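Local coordinates for serine racemase (Enterococcus faecalis, PDB 4ECL), which belongs to the alanine racemase family and pairs, in each chain of a two-chain assembly, a TIM-barrel domain with a β-rich C-terminal domain, at residues E17-T22 and R242-L247; A35-E40 and Y47-Y52; D286-N291 and D315-D320; G295-L300 and P347-S352. All coordinates share one frame; numbering follows the deposited sequence.

Contact 1: residues E17-T22 and R242-L247; sequences EHNVNT and RPVLSL
Stacking joins H18 to R242: the guanidinium lies flat on the imidazole, centres 3.7 Å apart and planes only 10° off parallel, with CE1 of H18 over the middle of the guanidinium. The extended arginine chain runs across the ring, so its CD also makes a CH-pi contact over the same face, 4.1 Å from the H18 ring centroid. A flat aromatic ring suits this place because both the planar cation and its methylenes can lie along it. D240 steadies the pair, its carboxylate forming a salt bridge with R242 NH2 and its carbonyl taking a hydrogen bond from H18 NE2.

Here helix 13-25 of the TIM-barrel domain meets the chain entering strand 245-257 of the C-terminal domain, so the contact spans a domain junction.

Hydrogen bonds come from N19, whose amide reads both polar groups of the R242 backbone. R242 N gives an almost straight bond to N19 OD1 (2.9 Å, 174°), in the carbonyl plane on a lone pair, and N19 ND2 returns one to R242 O (2.9 Å). Asparagine fits by carrying acceptor and donor side by side; the second ND2 hydrogen bond goes to L224 O.

V244 adds a small van der Waals touch, its CG2 methyl 3.6 Å from N19 ND2.

Contact 2: residues A35-E40 and Y47-Y52; sequences AVVKAE and YEVTTY
V37 and T50 face each other inside a β-α-β crossover of the TIM barrel, in which strand 32-36 leads through helix 46-55 to the parallel strand 60-63. V37 stands just beyond the end of its strand and points at the helix; T50 points back, and the two side chains meet at a slant. The threonine hydroxyl sits over the branch of the valine, almost equally far from all three of its carbons: OG1 of T50 is 3.6 Å from V37 CG1 and 3.7 Å from both V37 CB and V37 CG2. T50 holds its OG1 beside its own backbone N (chi1 -47°), where the hydroxyl bonds back to M46 O one helical turn earlier. Threonine therefore suits a buried helix face, since its polar atom has a partner in its own helix. V49 adds a looser apolar touch to V37, and F61 and L72 also pack on both V37 and T50.

At the border of this apolar patch, E40 reaches back toward the start of the helix. Its OE2 forms a salt bridge with R71, while OE1 accepts from M46 N. That same E40 OE1 takes a further bond, 2.6 Å long, from a water that in turn accepts from Y47 N at 3.1 Å.

Contact 3: residues D286-N291 and D315-D320; sequences DGFPRN and DQLAVD
F288 meets L317 where a loop folds over the start of strand 317-320. From its backbone the phenylalanine sets out toward the strand, with CG anti to the backbone N (chi1 -165°). CB only carries the ring in that direction; the touching is done further out, where beyond CG the ring splits into two flanks. On one, CD1 of F288 packs on a methyl of L247, a residue of strand 245-257. On the other, CD2 of F288 makes the closest approach to the leucine, 3.6 Å from L317 CD2, and CE2 of F288 follows at 3.8 Å from the same L317 CD2. That methyl comes in at a slant to the ring, while the two side chains as a whole run nearly at right angles. A large flat hydrocarbon suits this spot, where one side chain touches residues of strands 245-257, 304-309 and 317-320.

At the other end of the contact D286 and D315 come near each other, OD2 of D286 being 4.3 Å from the CA of D315. R367 forms salt bridges with both acids, and R6 with D286 as well, which probably offsets the repulsion between them.

Within the C-terminal domain, F288 thus lies against a sheet, touching I308 of strand 304-309 and L335 in a loop, while L317 also packs on L280 of strand 275-280, the antiparallel neighbour of its own strand.

Contact 4: residues G295-L300 and P347-S352; sequences GNSYVL and PMVAES
Y298 brings the one aromatic ring to this contact, and no residue of 347-352 stacks on it; the phenol meets the helix through its hydroxyl. Its OH lies 3.5 Å from CE of M348, a selenomethionine in the model, whose chain bends at its third torsion (71°) to turn the terminal methyl toward the tyrosine. A long flexible side chain serves well here, since it can reach from the helix to the tyrosine hydroxyl. The tyrosine side chain also packs on Q305 and I344, so that it bridges its own sheet and the hairpin ahead of the helix.

The peptide carbonyl of N296 comes close to S352, its O 3.2 Å from S352 CB. A small residue suits such a near approach.

All this belongs to the C-terminal β domain: strand 298-301 is part of the mixed sheet, and helix 346-352 follows the two-stranded hairpin 338-344 and lies beside the strand's beginning.

A water joins S297 to S352. It donates to S297 OG at 3.1 Å and lies 2.5 Å from S352 OG, so two short hydroxyl side chains are linked that do not reach each other. S352 OG is also 3.1 Å from M348 O, one turn back in the helix. V349 contributes an apolar side chain beside this link: its CG2 is 4.5 Å from S297 OG, and it packs on I344 and L360.

Overall arrangement
Contact 2 is nested along the chain inside the long loop closed by contact 1; contacts 3 and 4 follow, their segments alternating. Contact 2 belongs to the TIM barrel, contact 1 ties that barrel to the C-terminal domain, and contacts 3 and 4 lie within the latter. The centres of contacts 1 and 2 are about 13 Å apart, and those of 3 and 4 about 11 Å, whereas contacts 2 and 3 are about 26 Å apart. Contacts 1, 3 and 4 all reach the mixed sheet; L247 of its strand 245-257 touches F288 of the loop, and V299 touches V319. Contacts 2 and 3 both border the second subunit, where K38 of one chain meets D315 of the other.

Contact 1: residues E17-T22 and R242-L247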
# COMPACT_ATOMS: atom_id res chain seq x y z
N GLU A 17 -2.94 16.22 -19.34
CA GLU A 17 -3.45 16.58 -20.66
C GLU A 17 -2.30 16.80 -21.63
O GLU A 17 -2.38 16.44 -22.80
CB GLU A 17 -4.30 17.84 -20.55
CG GLU A 17 -5.03 18.26 -21.82
CD GLU A 17 -5.82 19.54 -21.61
OE1 GLU A 17 -5.55 20.23 -20.60
OE2 GLU A 17 -6.71 19.85 -22.43
N HIS A 18 -1.23 17.43 -21.15
CA HIS A 18 -0.05 17.63 -21.98
C HIS A 18 0.51 16.28 -22.39
O HIS A 18 0.88 16.08 -23.55
CB HIS A 18 1.03 18.42 -21.24
CG HIS A 18 2.37 18.38 -21.92
ND1 HIS A 18 2.77 19.31 -22.85
CD2 HIS A 18 3.40 17.50 -21.80
CE1 HIS A 18 3.98 19.02 -23.28
NE2 HIS A 18 4.39 17.93 -22.66
N ASN A 19 0.55 15.34 -21.45
CA ASN A 19 1.06 14.00 -21.76
C ASN A 19 0.23 13.28 -22.81
O ASN A 19 0.78 12.69 -23.74
CB ASN A 19 1.18 13.16 -20.48
CG ASN A 19 2.21 13.72 -19.52
OD1 ASN A 19 3.07 14.51 -19.93
ND2 ASN A 19 2.13 13.33 -18.25
N VAL A 20 -1.10 13.34 -22.66
CA VAL A 20 -2.00 12.71 -23.62
C VAL A 20 -1.76 13.23 -25.03
O VAL A 20 -1.66 12.45 -25.99
CB VAL A 20 -3.47 12.91 -23.22
CG1 VAL A 20 -4.38 12.66 -24.41
CG2 VAL A 20 -3.84 11.99 -22.06
N ASN A 21 -1.63 14.54 -25.17
CA ASN A 21 -1.32 15.14 -26.46
C ASN A 21 0.05 14.75 -26.99
O ASN A 21 0.20 14.46 -28.18
CB ASN A 21 -1.44 16.67 -26.41
CG ASN A 21 -2.88 17.14 -26.31
OD1 ASN A 21 -3.77 16.61 -26.98
ND2 ASN A 21 -3.12 18.15 -25.48
N THR A 22 1.06 14.76 -26.12
CA THR A 22 2.42 14.44 -26.53
C THR A 22 2.50 13.01 -27.03
O THR A 22 3.17 12.71 -28.03
CB THR A 22 3.42 14.62 -25.39
OG1 THR A 22 3.46 16.00 -24.99
CG2 THR A 22 4.82 14.19 -25.82
N ARG A 242 5.50 15.28 -18.65
CA ARG A 242 5.57 16.07 -17.43
C ARG A 242 4.89 15.34 -16.26
O ARG A 242 3.82 14.77 -16.44
CB ARG A 242 4.96 17.45 -17.66
CG ARG A 242 5.69 18.24 -18.77
CD ARG A 242 5.11 19.62 -19.00
NE ARG A 242 5.78 20.27 -20.12
CZ ARG A 242 5.23 21.23 -20.86
NH1 ARG A 242 4.00 21.66 -20.61
NH2 ARG A 242 5.92 21.77 -21.86
N PRO A 243 5.51 15.38 -15.06
CA PRO A 243 5.00 14.62 -13.91
C PRO A 243 3.62 15.10 -13.47
O PRO A 243 3.38 16.31 -13.36
CB PRO A 243 6.03 14.92 -12.81
CG PRO A 243 6.70 16.20 -13.22
CD PRO A 243 6.72 16.16 -14.73
N VAL A 244 2.72 14.15 -13.25
CA VAL A 244 1.35 14.46 -12.89
C VAL A 244 1.13 14.48 -11.37
O VAL A 244 0.34 15.29 -10.85
CB VAL A 244 0.38 13.44 -13.54
CG1 VAL A 244 -1.05 13.63 -13.05
CG2 VAL A 244 0.46 13.55 -15.07
N LEU A 245 1.83 13.60 -10.66
CA LEU A 245 1.58 13.42 -9.23
C LEU A 245 2.54 14.18 -8.32
O LEU A 245 3.75 14.14 -8.51
CB LEU A 245 1.61 11.93 -8.87
CG LEU A 245 1.36 11.50 -7.42
CD1 LEU A 245 0.67 10.15 -7.39
CD2 LEU A 245 2.67 11.45 -6.62
N SER A 246 1.98 14.83 -7.30
CA SER A 246 2.79 15.31 -6.18
C SER A 246 2.30 14.69 -4.89
O SER A 246 1.11 14.43 -4.74
CB SER A 246 2.70 16.83 -6.07
OG SER A 246 3.47 17.44 -7.08
N LEU A 247 3.22 14.48 -3.95
CA LEU A 247 2.89 14.00 -2.60
C LEU A 247 3.27 15.03 -1.54
O LEU A 247 4.43 15.45 -1.44
CB LEU A 247 3.60 12.68 -2.31
CG LEU A 247 3.44 12.08 -0.91
CD1 LEU A 247 1.99 11.71 -0.62
CD2 LEU A 247 4.36 10.89 -0.73

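Contact 2: residues A35-E40 and Y47-Y52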
# COMPACT_ATOMS: atom_id res chain seq x y z
N ALA A 35 -5.47 4.11 -22.25
CA ALA A 35 -4.94 4.59 -21.00
C ALA A 35 -5.05 3.48 -19.96
O ALA A 35 -6.14 2.97 -19.69
CB ALA A 35 -5.70 5.83 -20.55
N VAL A 36 -3.91 3.08 -19.41
CA VAL A 36 -3.88 2.03 -18.42
C VAL A 36 -4.14 2.65 -17.04
O VAL A 36 -3.28 3.37 -16.51
CB VAL A 36 -2.52 1.34 -18.43
CG1 VAL A 36 -2.47 0.24 -17.36
CG2 VAL A 36 -2.25 0.76 -19.82
N VAL A 37 -5.32 2.39 -16.47
CA VAL A 37 -5.71 3.07 -15.23
C VAL A 37 -5.89 2.11 -14.04
O VAL A 37 -6.55 2.44 -13.06
CB VAL A 37 -6.99 3.93 -15.43
CG1 VAL A 37 -6.68 5.12 -16.35
CG2 VAL A 37 -8.14 3.10 -16.00
N LYS A 38 -5.29 0.93 -14.15
CA LYS A 38 -5.34 -0.07 -13.08
C LYS A 38 -4.60 0.42 -11.83
O LYS A 38 -3.80 1.35 -11.91
CB LYS A 38 -4.71 -1.38 -13.56
CG LYS A 38 -3.31 -1.22 -14.08
CD LYS A 38 -2.75 -2.51 -14.63
CE LYS A 38 -1.26 -2.36 -14.92
NZ LYS A 38 -0.62 -3.63 -15.34
N ALA A 39 -4.86 -0.23 -10.70
CA ALA A 39 -4.31 0.15 -9.39
C ALA A 39 -4.49 1.62 -9.05
O ALA A 39 -3.50 2.31 -8.81
CB ALA A 39 -2.86 -0.20 -9.29
N GLU A 40 -5.74 2.07 -9.02
CA GLU A 40 -6.04 3.46 -8.75
C GLU A 40 -5.28 4.40 -9.67
O GLU A 40 -4.75 5.42 -9.22
CB GLU A 40 -5.73 3.81 -7.29
CG GLU A 40 -6.76 3.26 -6.33
CD GLU A 40 -8.12 3.88 -6.56
OE1 GLU A 40 -8.18 5.05 -6.99
OE2 GLU A 40 -9.13 3.18 -6.31
N TYR A 47 -10.71 7.58 -10.04
CA TYR A 47 -11.88 8.42 -10.31
C TYR A 47 -11.45 9.74 -10.94
O TYR A 47 -11.97 10.16 -11.98
CB TYR A 47 -12.66 8.68 -9.02
CG TYR A 47 -13.85 9.61 -9.22
CD1 TYR A 47 -14.94 9.21 -9.97
CD2 TYR A 47 -13.87 10.88 -8.65
CE1 TYR A 47 -16.02 10.04 -10.16
CE2 TYR A 47 -14.96 11.72 -8.84
CZ TYR A 47 -16.03 11.30 -9.60
OH TYR A 47 -17.12 12.12 -9.80
N GLU A 48 -10.47 10.38 -10.31
CA GLU A 48 -10.01 11.68 -10.76
C GLU A 48 -9.43 11.58 -12.16
O GLU A 48 -9.80 12.34 -13.04
CB GLU A 48 -8.97 12.25 -9.78
CG GLU A 48 -9.56 12.70 -8.44
CD GLU A 48 -9.79 11.55 -7.45
OE1 GLU A 48 -9.31 10.42 -7.70
OE2 GLU A 48 -10.46 11.78 -6.43
N VAL A 49 -8.53 10.62 -12.36
CA VAL A 49 -7.81 10.54 -13.61
C VAL A 49 -8.68 10.14 -14.79
O VAL A 49 -8.68 10.80 -15.83
CB VAL A 49 -6.61 9.60 -13.49
CG1 VAL A 49 -6.06 9.24 -14.88
CG2 VAL A 49 -5.54 10.25 -12.65
N THR A 50 -9.45 9.06 -14.63
CA THR A 50 -10.22 8.51 -15.73
C THR A 50 -11.34 9.42 -16.22
O THR A 50 -11.55 9.56 -17.43
CB THR A 50 -10.76 7.09 -15.40
OG1 THR A 50 -9.72 6.29 -14.83
CG2 THR A 50 -11.24 6.41 -16.66
N THR A 51 -12.06 10.06 -15.30
CA THR A 51 -13.09 11.00 -15.73
C THR A 51 -12.48 12.15 -16.54
O THR A 51 -13.04 12.57 -17.57
CB THR A 51 -13.90 11.56 -14.54
OG1 THR A 51 -13.00 12.18 -13.62
CG2 THR A 51 -14.65 10.45 -13.83
N TYR A 52 -11.32 12.64 -16.11
CA TYR A 52 -10.65 13.71 -16.84
C TYR A 52 -10.14 13.23 -18.21
O TYR A 52 -10.26 13.93 -19.21
CB TYR A 52 -9.50 14.32 -16.01
CG TYR A 52 -8.90 15.56 -16.64
CD1 TYR A 52 -9.55 16.78 -16.56
CD2 TYR A 52 -7.69 15.51 -17.34
CE1 TYR A 52 -9.02 17.92 -17.14
CE2 TYR A 52 -7.15 16.65 -17.93
CZ TYR A 52 -7.82 17.85 -17.82
OH TYR A 52 -7.31 18.99 -18.39
O HOH W 1 -10.41 6.44 -7.22

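Contact 3: residues D286-N291 and D315-D320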
# COMPACT_ATOMS: atom_id res chain seq x y z
N ASP A 286 0.84 5.12 4.71
CA ASP A 286 0.35 6.01 3.66
C ASP A 286 1.06 5.70 2.35
O ASP A 286 0.82 6.35 1.33
CB ASP A 286 0.55 7.49 4.04
CG ASP A 286 -0.23 7.88 5.27
OD1 ASP A 286 -1.47 8.06 5.16
OD2 ASP A 286 0.40 8.03 6.34
N GLY A 287 1.94 4.70 2.37
CA GLY A 287 2.64 4.29 1.17
C GLY A 287 3.96 5.00 0.96
O GLY A 287 4.55 4.92 -0.12
N PHE A 288 4.43 5.72 1.96
CA PHE A 288 5.77 6.29 1.87
C PHE A 288 6.72 5.27 2.49
O PHE A 288 6.75 5.10 3.71
CB PHE A 288 5.81 7.65 2.57
CG PHE A 288 7.02 8.48 2.23
CD1 PHE A 288 7.18 9.01 0.96
CD2 PHE A 288 8.00 8.74 3.18
CE1 PHE A 288 8.28 9.77 0.64
CE2 PHE A 288 9.11 9.50 2.88
CZ PHE A 288 9.25 10.01 1.60
N PRO A 289 7.49 4.57 1.65
CA PRO A 289 8.26 3.37 2.04
C PRO A 289 9.18 3.55 3.25
O PRO A 289 9.97 4.48 3.29
CB PRO A 289 9.11 3.09 0.80
CG PRO A 289 8.38 3.75 -0.33
CD PRO A 289 7.73 4.95 0.25
N ARG A 290 9.07 2.64 4.21
CA ARG A 290 9.89 2.70 5.41
C ARG A 290 11.40 2.66 5.12
O ARG A 290 12.19 3.19 5.89
CB ARG A 290 9.50 1.57 6.36
CG ARG A 290 10.13 1.68 7.73
CD ARG A 290 9.63 0.60 8.67
NE ARG A 290 10.26 0.73 9.97
CZ ARG A 290 11.40 0.13 10.32
NH1 ARG A 290 12.03 -0.66 9.45
NH2 ARG A 290 11.90 0.31 11.53
N ASN A 291 11.81 2.05 4.01
CA ASN A 291 13.24 1.98 3.70
C ASN A 291 13.84 3.33 3.26
O ASN A 291 15.04 3.45 3.02
CB ASN A 291 13.55 0.86 2.70
CG ASN A 291 12.97 1.13 1.32
OD1 ASN A 291 12.48 2.22 1.04
ND2 ASN A 291 13.02 0.12 0.45
N ASP A 315 2.48 6.11 10.76
CA ASP A 315 1.67 7.28 10.41
C ASP A 315 2.37 8.64 10.49
O ASP A 315 1.73 9.67 10.31
CB ASP A 315 0.41 7.32 11.27
CG ASP A 315 -0.04 5.95 11.71
OD1 ASP A 315 -0.62 5.22 10.87
OD2 ASP A 315 0.21 5.61 12.89
N GLN A 316 3.67 8.66 10.78
CA GLN A 316 4.38 9.93 10.91
C GLN A 316 5.86 9.72 10.68
O GLN A 316 6.35 8.59 10.75
CB GLN A 316 4.18 10.53 12.32
CG GLN A 316 4.85 9.71 13.44
CD GLN A 316 4.89 10.42 14.79
OE1 GLN A 316 4.96 11.65 14.86
NE2 GLN A 316 4.85 9.65 15.87
N LEU A 317 6.56 10.82 10.43
CA LEU A 317 8.02 10.82 10.33
C LEU A 317 8.58 12.19 10.72
O LEU A 317 7.82 13.12 10.99
CB LEU A 317 8.48 10.40 8.93
CG LEU A 317 8.07 11.18 7.68
CD1 LEU A 317 8.98 12.39 7.45
CD2 LEU A 317 8.10 10.26 6.49
N ALA A 318 9.91 12.30 10.75
CA ALA A 318 10.56 13.52 11.19
C ALA A 318 11.60 14.01 10.18
O ALA A 318 12.34 13.22 9.60
CB ALA A 318 11.21 13.30 12.54
N VAL A 319 11.67 15.32 9.97
CA VAL A 319 12.69 15.88 9.09
C VAL A 319 13.46 17.00 9.76
O VAL A 319 12.99 17.63 10.72
CB VAL A 319 12.11 16.38 7.76
CG1 VAL A 319 11.54 15.21 6.95
CG2 VAL A 319 11.07 17.44 8.01
N ASP A 320 14.66 17.25 9.25
CA ASP A 320 15.58 18.21 9.84
C ASP A 320 15.38 19.58 9.21
O ASP A 320 15.63 19.75 8.02
CB ASP A 320 17.00 17.73 9.58
CG ASP A 320 18.02 18.42 10.44
OD1 ASP A 320 17.72 19.49 10.99
OD2 ASP A 320 19.14 17.87 10.54

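Contact 4: residues G295-L300 and P347-S352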
# COMPACT_ATOMS: atom_id res chain seq x y z
N GLY A 295 17.76 9.41 6.43
CA GLY A 295 18.52 10.15 5.43
C GLY A 295 18.47 9.53 4.04
O GLY A 295 19.09 10.04 3.10
N ASN A 296 17.73 8.44 3.90
CA ASN A 296 17.58 7.81 2.59
C ASN A 296 16.66 8.58 1.65
O ASN A 296 16.45 8.19 0.50
CB ASN A 296 17.17 6.35 2.73
CG ASN A 296 18.33 5.48 3.12
OD1 ASN A 296 19.43 5.65 2.61
ND2 ASN A 296 18.10 4.55 4.05
N SER A 297 16.12 9.69 2.16
CA SER A 297 15.48 10.70 1.33
C SER A 297 15.39 12.01 2.12
O SER A 297 15.73 12.07 3.31
CB SER A 297 14.09 10.25 0.87
OG SER A 297 13.74 10.89 -0.37
N TYR A 298 14.95 13.06 1.45
CA TYR A 298 14.71 14.34 2.09
C TYR A 298 13.35 14.83 1.62
O TYR A 298 12.78 14.28 0.69
CB TYR A 298 15.81 15.34 1.71
CG TYR A 298 15.99 15.52 0.22
CD1 TYR A 298 15.18 16.39 -0.50
CD2 TYR A 298 16.97 14.81 -0.48
CE1 TYR A 298 15.34 16.56 -1.87
CE2 TYR A 298 17.13 14.97 -1.85
CZ TYR A 298 16.31 15.84 -2.53
OH TYR A 298 16.45 16.02 -3.89
N VAL A 299 12.83 15.87 2.25
CA VAL A 299 11.63 16.47 1.70
C VAL A 299 11.93 17.92 1.35
O VAL A 299 12.98 18.45 1.71
CB VAL A 299 10.45 16.38 2.67
CG1 VAL A 299 10.16 14.91 3.00
CG2 VAL A 299 10.74 17.16 3.94
N LEU A 300 11.01 18.57 0.64
CA LEU A 300 11.19 19.98 0.34
C LEU A 300 10.27 20.82 1.22
O LEU A 300 9.05 20.63 1.25
CB LEU A 300 10.95 20.28 -1.14
CG LEU A 300 11.86 19.54 -2.14
CD1 LEU A 300 11.52 19.92 -3.59
CD2 LEU A 300 13.34 19.77 -1.85
N PRO A 347 10.73 9.16 -9.86
CA PRO A 347 11.83 8.21 -10.08
C PRO A 347 12.99 8.32 -9.08
O PRO A 347 13.53 7.27 -8.71
CB PRO A 347 12.30 8.53 -11.51
CG PRO A 347 11.09 9.06 -12.18
CD PRO A 347 10.33 9.83 -11.12
N MSE A 348 13.35 9.53 -8.66
CA MSE A 348 14.42 9.70 -7.67
C MSE A 348 14.06 9.01 -6.35
O MSE A 348 14.90 8.37 -5.70
CB MSE A 348 14.68 11.20 -7.42
CG MSE A 348 15.36 11.94 -8.58
SE MSE A 348 15.16 13.90 -8.48
CE MSE A 348 16.33 14.27 -6.96
N VAL A 349 12.80 9.15 -5.95
CA VAL A 349 12.35 8.59 -4.69
C VAL A 349 12.34 7.07 -4.81
O VAL A 349 12.72 6.37 -3.87
CB VAL A 349 10.97 9.14 -4.26
CG1 VAL A 349 10.41 8.40 -3.05
CG2 VAL A 349 11.07 10.63 -3.95
N ALA A 350 11.94 6.57 -5.98
CA ALA A 350 11.86 5.14 -6.20
C ALA A 350 13.26 4.55 -6.20
O ALA A 350 13.49 3.48 -5.65
CB ALA A 350 11.13 4.84 -7.49
N GLU A 351 14.22 5.26 -6.79
CA GLU A 351 15.60 4.80 -6.75
C GLU A 351 16.10 4.73 -5.30
O GLU A 351 16.76 3.77 -4.91
CB GLU A 351 16.49 5.67 -7.61
CG GLU A 351 17.94 5.22 -7.68
CD GLU A 351 18.76 6.00 -8.70
OE1 GLU A 351 18.34 6.07 -9.89
OE2 GLU A 351 19.81 6.56 -8.33
N SER A 352 15.77 5.75 -4.50
CA SER A 352 16.19 5.81 -3.10
C SER A 352 15.57 4.68 -2.30
O SER A 352 16.16 4.22 -1.33
CB SER A 352 15.77 7.14 -2.45
OG SER A 352 16.47 8.24 -3.00
O HOH W 2 15.83 10.61 -2.61